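Local atomic coordinates of cytosine deaminase (PDB entry 4R85), a protein that probably deaminates 5-methylcytosine and cytosine by hydrolysis, at an iron(II) centre in an amidohydrolase barrel. Residues P51-L63 against M105-D119. Sequence-based numbering, arbitrary orientation.
With FE2 (Fe (II) ion), chain H; 17E (5-methylcytosine), chain G.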
loop_
_atom_site.group_PDB
_atom_site.type_symbol
_atom_site.label_atom_id
_atom_site.label_comp_id
_atom_site.label_asym_id
_atom_site.label_seq_id
_atom_site.Cartn_x
_atom_site.Cartn_y
_atom_site.Cartn_z
ATOM N N PRO A 51 -1.541 -5.169 21.465
ATOM C CA PRO A 51 -0.640 -5.546 20.363
ATOM C C PRO A 51 -1.363 -5.752 19.041
ATOM O O PRO A 51 -2.562 -6.049 19.010
ATOM C CB PRO A 51 -0.044 -6.881 20.832
ATOM C CG PRO A 51 -0.260 -6.899 22.331
ATOM C CD PRO A 51 -1.528 -6.155 22.562
ATOM N N PHE A 52 -0.640 -5.588 17.943
ATOM C CA PHE A 52 -1.219 -5.927 16.654
ATOM C C PHE A 52 -1.432 -7.439 16.591
ATOM O O PHE A 52 -0.754 -8.201 17.289
ATOM C CB PHE A 52 -0.323 -5.459 15.509
ATOM C CG PHE A 52 -0.326 -3.966 15.306
ATOM C CD1 PHE A 52 0.837 -3.233 15.445
ATOM C CD2 PHE A 52 -1.498 -3.300 14.970
ATOM C CE1 PHE A 52 0.839 -1.856 15.256
ATOM C CE2 PHE A 52 -1.505 -1.930 14.779
ATOM C CZ PHE A 52 -0.333 -1.205 14.924
ATOM N N VAL A 53 -2.378 -7.860 15.758
ATOM C CA VAL A 53 -2.680 -9.269 15.574
ATOM C C VAL A 53 -2.461 -9.639 14.111
ATOM O O VAL A 53 -2.793 -8.872 13.212
ATOM C CB VAL A 53 -4.148 -9.564 15.964
ATOM C CG1 VAL A 53 -4.478 -11.042 15.788
ATOM C CG2 VAL A 53 -4.434 -9.103 17.388
ATOM N N GLU A 54 -1.864 -10.803 13.877
ATOM C CA GLU A 54 -1.778 -11.360 12.537
ATOM C C GLU A 54 -2.641 -12.605 12.533
ATOM O O GLU A 54 -2.166 -13.688 12.859
ATOM C CB GLU A 54 -0.337 -11.723 12.188
ATOM C CG GLU A 54 -0.211 -12.392 10.817
ATOM C CD GLU A 54 -1.103 -11.725 9.770
ATOM O OE1 GLU A 54 -0.697 -10.675 9.225
ATOM O OE2 GLU A 54 -2.215 -12.241 9.502
ATOM N N PRO A 55 -3.921 -12.455 12.176
ATOM C CA PRO A 55 -4.877 -13.552 12.344
ATOM C C PRO A 55 -4.854 -14.561 11.205
ATOM O O PRO A 55 -5.639 -15.508 11.247
ATOM C CB PRO A 55 -6.230 -12.829 12.352
ATOM C CG PRO A 55 -6.000 -11.642 11.450
ATOM C CD PRO A 55 -4.562 -11.224 11.683
ATOM N N HIS A 56 -3.997 -14.359 10.209
ATOM C CA HIS A 56 -3.946 -15.266 9.070
ATOM C C HIS A 56 -2.639 -15.138 8.294
ATOM O O HIS A 56 -2.456 -14.202 7.505
ATOM C CB HIS A 56 -5.132 -14.994 8.133
ATOM C CG HIS A 56 -5.304 -16.027 7.068
ATOM N ND1 HIS A 56 -6.498 -16.684 6.859
ATOM C CD2 HIS A 56 -4.439 -16.508 6.143
ATOM C CE1 HIS A 56 -6.359 -17.530 5.854
ATOM N NE2 HIS A 56 -5.117 -17.448 5.413
ATOM N N ILE A 57 -1.746 -16.098 8.499
ATOM C CA ILE A 57 -0.469 -16.145 7.791
ATOM C C ILE A 57 -0.111 -17.610 7.589
ATOM O O ILE A 57 -0.590 -18.461 8.341
ATOM C CB ILE A 57 0.623 -15.403 8.596
ATOM C CG1 ILE A 57 1.928 -15.295 7.801
ATOM C CG2 ILE A 57 0.822 -16.049 9.976
ATOM C CD1 ILE A 57 2.833 -14.158 8.286
ATOM N N HIS A 58 0.685 -17.912 6.560
ATOM C CA HIS A 58 1.135 -19.277 6.310
ATOM C C HIS A 58 2.607 -19.406 6.648
ATOM O O HIS A 58 3.469 -19.266 5.764
ATOM C CB HIS A 58 0.935 -19.663 4.844
ATOM C CG HIS A 58 -0.497 -19.664 4.405
ATOM N ND1 HIS A 58 -1.208 -20.824 4.196
ATOM C CD2 HIS A 58 -1.341 -18.646 4.117
ATOM C CE1 HIS A 58 -2.433 -20.526 3.806
ATOM N NE2 HIS A 58 -2.539 -19.211 3.752
ATOM N N LEU A 59 2.899 -19.684 7.914
ATOM C CA LEU A 59 4.289 -19.775 8.374
ATOM C C LEU A 59 5.043 -20.980 7.825
ATOM O O LEU A 59 6.271 -20.968 7.771
ATOM C CB LEU A 59 4.362 -19.777 9.902
ATOM C CG LEU A 59 4.005 -18.448 10.557
ATOM C CD1 LEU A 59 4.131 -18.546 12.066
ATOM C CD2 LEU A 59 4.888 -17.335 9.992
ATOM N N ASP A 60 4.333 -22.027 7.423
ATOM C CA ASP A 60 5.035 -23.184 6.870
ATOM C C ASP A 60 5.675 -22.859 5.521
ATOM O O ASP A 60 6.739 -23.384 5.189
ATOM C CB ASP A 60 4.142 -24.437 6.800
ATOM C CG ASP A 60 2.921 -24.263 5.901
ATOM O OD1 ASP A 60 2.396 -25.301 5.444
ATOM O OD2 ASP A 60 2.485 -23.115 5.650
ATOM N N ALA A 61 5.042 -21.963 4.767
ATOM C CA ALA A 61 5.496 -21.640 3.414
ATOM C C ALA A 61 6.323 -20.360 3.344
ATOM O O ALA A 61 6.870 -20.025 2.297
ATOM C CB ALA A 61 4.308 -21.548 2.458
ATOM N N THR A 62 6.434 -19.653 4.462
ATOM C CA THR A 62 7.109 -18.357 4.457
ATOM C C THR A 62 8.581 -18.448 4.007
ATOM O O THR A 62 9.279 -19.419 4.308
ATOM C CB THR A 62 6.995 -17.663 5.837
ATOM O OG1 THR A 62 7.430 -16.305 5.729
ATOM C CG2 THR A 62 7.848 -18.394 6.868
ATOM N N LEU A 63 9.029 -17.444 3.256
ATOM C CA LEU A 63 10.428 -17.327 2.831
ATOM C C LEU A 63 10.855 -18.439 1.868
ATOM O O LEU A 63 12.027 -18.802 1.831
ATOM C CB LEU A 63 11.383 -17.279 4.034
ATOM C CG LEU A 63 10.986 -16.346 5.179
ATOM C CD1 LEU A 63 12.035 -16.345 6.288
ATOM C CD2 LEU A 63 10.768 -14.937 4.646
ATOM N N MET A 105 10.176 -10.863 12.309
ATOM C CA MET A 105 9.660 -9.711 11.568
ATOM C C MET A 105 8.347 -9.218 12.149
ATOM O O MET A 105 8.097 -8.012 12.189
ATOM C CB MET A 105 9.390 -10.061 10.100
ATOM C CG MET A 105 10.580 -10.513 9.275
ATOM S SD MET A 105 9.988 -10.766 7.573
ATOM C CE MET A 105 11.159 -12.011 7.035
ATOM N N LEU A 106 7.484 -10.149 12.550
ATOM C CA LEU A 106 6.178 -9.766 13.086
ATOM C C LEU A 106 6.351 -9.067 14.432
ATOM O O LEU A 106 5.706 -8.056 14.701
ATOM C CB LEU A 106 5.248 -10.979 13.213
ATOM C CG LEU A 106 4.840 -11.667 11.902
ATOM C CD1 LEU A 106 4.263 -13.055 12.169
ATOM C CD2 LEU A 106 3.833 -10.802 11.142
ATOM N N ARG A 107 7.231 -9.618 15.268
ATOM C CA ARG A 107 7.596 -9.021 16.552
ATOM C C ARG A 107 8.118 -7.597 16.354
ATOM O O ARG A 107 7.759 -6.685 17.106
ATOM C CB ARG A 107 8.657 -9.887 17.247
ATOM C CG ARG A 107 9.205 -9.344 18.581
ATOM C CD ARG A 107 10.453 -8.481 18.397
ATOM N NE ARG A 107 11.359 -9.012 17.372
ATOM C CZ ARG A 107 12.280 -9.942 17.596
ATOM N NH1 ARG A 107 12.422 -10.455 18.809
ATOM N NH2 ARG A 107 13.062 -10.361 16.606
ATOM N N ASP A 108 8.975 -7.417 15.349
ATOM C CA ASP A 108 9.532 -6.100 15.051
ATOM C C ASP A 108 8.437 -5.079 14.777
ATOM O O ASP A 108 8.623 -3.887 15.018
ATOM C CB ASP A 108 10.483 -6.145 13.860
ATOM C CG ASP A 108 11.819 -6.791 14.197
ATOM O OD1 ASP A 108 12.134 -6.951 15.404
ATOM O OD2 ASP A 108 12.558 -7.130 13.242
ATOM N N PHE A 109 7.302 -5.548 14.272
ATOM C CA PHE A 109 6.203 -4.658 13.942
ATOM C C PHE A 109 5.023 -4.713 14.927
ATOM O O PHE A 109 3.898 -4.343 14.584
ATOM C CB PHE A 109 5.749 -4.876 12.496
ATOM C CG PHE A 109 6.691 -4.296 11.488
ATOM C CD1 PHE A 109 6.736 -2.925 11.277
ATOM C CD2 PHE A 109 7.547 -5.121 10.761
ATOM C CE1 PHE A 109 7.615 -2.376 10.348
ATOM C CE2 PHE A 109 8.419 -4.589 9.828
ATOM C CZ PHE A 109 8.450 -3.211 9.616
ATOM N N GLY A 110 5.291 -5.166 16.152
ATOM C CA GLY A 110 4.315 -5.081 17.229
ATOM C C GLY A 110 3.276 -6.185 17.312
ATOM O O GLY A 110 2.306 -6.075 18.062
ATOM N N VAL A 111 3.466 -7.256 16.553
ATOM C CA VAL A 111 2.512 -8.358 16.565
ATOM C C VAL A 111 2.815 -9.331 17.696
ATOM O O VAL A 111 3.929 -9.844 17.781
ATOM C CB VAL A 111 2.540 -9.138 15.243
ATOM C CG1 VAL A 111 1.632 -10.348 15.346
ATOM C CG2 VAL A 111 2.109 -8.230 14.094
ATOM N N GLN A 112 1.829 -9.592 18.557
ATOM C CA GLN A 112 2.018 -10.550 19.647
ATOM C C GLN A 112 1.043 -11.729 19.576
ATOM O O GLN A 112 1.108 -12.653 20.386
ATOM C CB GLN A 112 1.893 -9.859 21.003
ATOM C CG GLN A 112 3.013 -8.869 21.329
ATOM C CD GLN A 112 2.972 -8.422 22.781
ATOM O OE1 GLN A 112 2.615 -9.202 23.665
ATOM N NE2 GLN A 112 3.314 -7.156 23.031
ATOM N N HIS A 113 0.120 -11.663 18.628
ATOM C CA HIS A 113 -0.863 -12.717 18.424
ATOM C C HIS A 113 -0.877 -13.129 16.959
ATOM O O HIS A 113 -1.008 -12.293 16.064
ATOM C CB HIS A 113 -2.246 -12.255 18.882
ATOM C CG HIS A 113 -2.308 -11.959 20.345
ATOM N ND1 HIS A 113 -2.421 -12.948 21.297
ATOM C CD2 HIS A 113 -2.230 -10.789 21.023
ATOM C CE1 HIS A 113 -2.432 -12.400 22.499
ATOM N NE2 HIS A 113 -2.315 -11.090 22.362
ATOM N N VAL A 114 -0.713 -14.425 16.718
ATOM C CA VAL A 114 -0.575 -14.930 15.365
ATOM C C VAL A 114 -1.379 -16.210 15.191
ATOM O O VAL A 114 -1.332 -17.091 16.037
ATOM C CB VAL A 114 0.904 -15.260 15.055
ATOM C CG1 VAL A 114 1.053 -15.873 13.645
ATOM C CG2 VAL A 114 1.782 -14.027 15.204
ATOM N N ARG A 115 -2.113 -16.311 14.091
ATOM C CA ARG A 115 -2.735 -17.576 13.728
ATOM C C ARG A 115 -2.134 -18.037 12.404
ATOM O O ARG A 115 -2.262 -17.349 11.388
ATOM C CB ARG A 115 -4.255 -17.433 13.622
ATOM C CG ARG A 115 -4.952 -18.690 13.097
ATOM C CD ARG A 115 -6.464 -18.481 13.002
ATOM N NE ARG A 115 -7.109 -18.581 14.311
ATOM C CZ ARG A 115 -8.413 -18.427 14.494
ATOM N NH1 ARG A 115 -9.186 -18.149 13.450
ATOM N NH2 ARG A 115 -8.939 -18.540 15.712
ATOM N N THR A 116 -1.451 -19.180 12.419
ATOM C CA THR A 116 -0.818 -19.665 11.202
ATOM C C THR A 116 -1.586 -20.849 10.661
ATOM O O THR A 116 -2.038 -21.700 11.423
ATOM C CB THR A 116 0.669 -20.068 11.402
ATOM O OG1 THR A 116 1.234 -20.429 10.136
ATOM C CG2 THR A 116 0.806 -21.254 12.350
ATOM N N HIS A 117 -1.762 -20.881 9.346
ATOM C CA HIS A 117 -2.241 -22.083 8.685
ATOM C C HIS A 117 -1.029 -22.955 8.359
ATOM O O HIS A 117 0.046 -22.437 8.048
ATOM C CB HIS A 117 -3.040 -21.720 7.422
ATOM C CG HIS A 117 -4.288 -20.951 7.727
ATOM N ND1 HIS A 117 -5.545 -21.510 7.651
ATOM C CD2 HIS A 117 -4.464 -19.687 8.179
ATOM C CE1 HIS A 117 -6.445 -20.615 8.024
ATOM N NE2 HIS A 117 -5.815 -19.501 8.349
ATOM N N VAL A 118 -1.188 -24.271 8.484
ATOM C CA VAL A 118 -0.134 -25.213 8.126
ATOM C C VAL A 118 -0.721 -26.280 7.220
ATOM O O VAL A 118 -1.726 -26.888 7.561
ATOM C CB VAL A 118 0.449 -25.927 9.360
ATOM C CG1 VAL A 118 1.630 -26.829 8.947
ATOM C CG2 VAL A 118 0.873 -24.918 10.394
ATOM N N ASP A 119 -0.089 -26.513 6.071
ATOM C CA ASP A 119 -0.584 -27.490 5.107
ATOM C C ASP A 119 -0.465 -28.906 5.687
ATOM O O ASP A 119 0.633 -29.366 5.994
ATOM C CB ASP A 119 0.193 -27.349 3.790
ATOM C CG ASP A 119 -0.267 -28.311 2.708
ATOM O OD1 ASP A 119 0.407 -28.347 1.652
ATOM O OD2 ASP A 119 -1.282 -29.023 2.886
HETATM FE FE FE2 H . -4.421 -17.918 3.318
HETATM N N1 17E G . -2.809 -21.373 -0.110
HETATM C C2 17E G . -4.024 -20.947 -0.458
HETATM O O2 17E G . -4.974 -21.859 -0.841
HETATM N N3 17E G . -4.343 -19.649 -0.440
HETATM C C4 17E G . -3.433 -18.731 -0.072
HETATM N N4 17E G . -3.785 -17.347 -0.058
HETATM C C5 17E G . -2.148 -19.130 0.302
HETATM C C6 17E G . -1.863 -20.492 0.273
HETATM C CM5 17E G . -1.125 -18.122 0.718
HETATM O O HOH W 1 -6.657 -17.338 9.567
HETATM O O HOH W 2 3.166 -27.962 5.418
#
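Phe52 N donates to Gly110 O, opening a run of backbone bonds between strands 52-57 and 111-119, which lie parallel, their axes approaching to 4.6 Å. Gln112 N to Phe52 O, Glu54 N to His113 O (2.8 Å) and Arg115 N to Glu54 O follow. Beyond Glu54 a beta bulge shifts the register by one residue, and pairing resumes with Ile57 N to Arg115 O and His117 N to Ile57 O. There the Glu54 side chain, bent at chi2 (41°), leads away from 111-119, and OE2 accepts His56 N through its anti lone pair.

Side-chain bonds continue the contact beyond Ile57. Thr116 OG1, anti to the backbone N (chi1 -175°), accepts Leu59 N at 2.9 Å, while Asp60 OD1 takes Asp119 N at 2.8 Å from above the carboxylate plane. Water 2 links that oxygen to Asp119 O.

Apolar contacts join Ile57 CG2 to Val114 CG1 (3.7 Å) and Ile57 CD1 to Leu106 CD1.

His117 lays NE2 over one face of His56, 3.2 Å from CE1, with the planes 31° apart. Water 1, in the plane of His117, joins its NE2 to Pro55 O. His56 and His58 each bind iron through NE2 at 2.3 Å; His209, His241 and Asp308 complete the site. Ser240 is the outside polar partner of His56. One face of His58 meets the methyl of 5-methylcytosine. This is the HxH motif of the first amidohydrolase barrel strand.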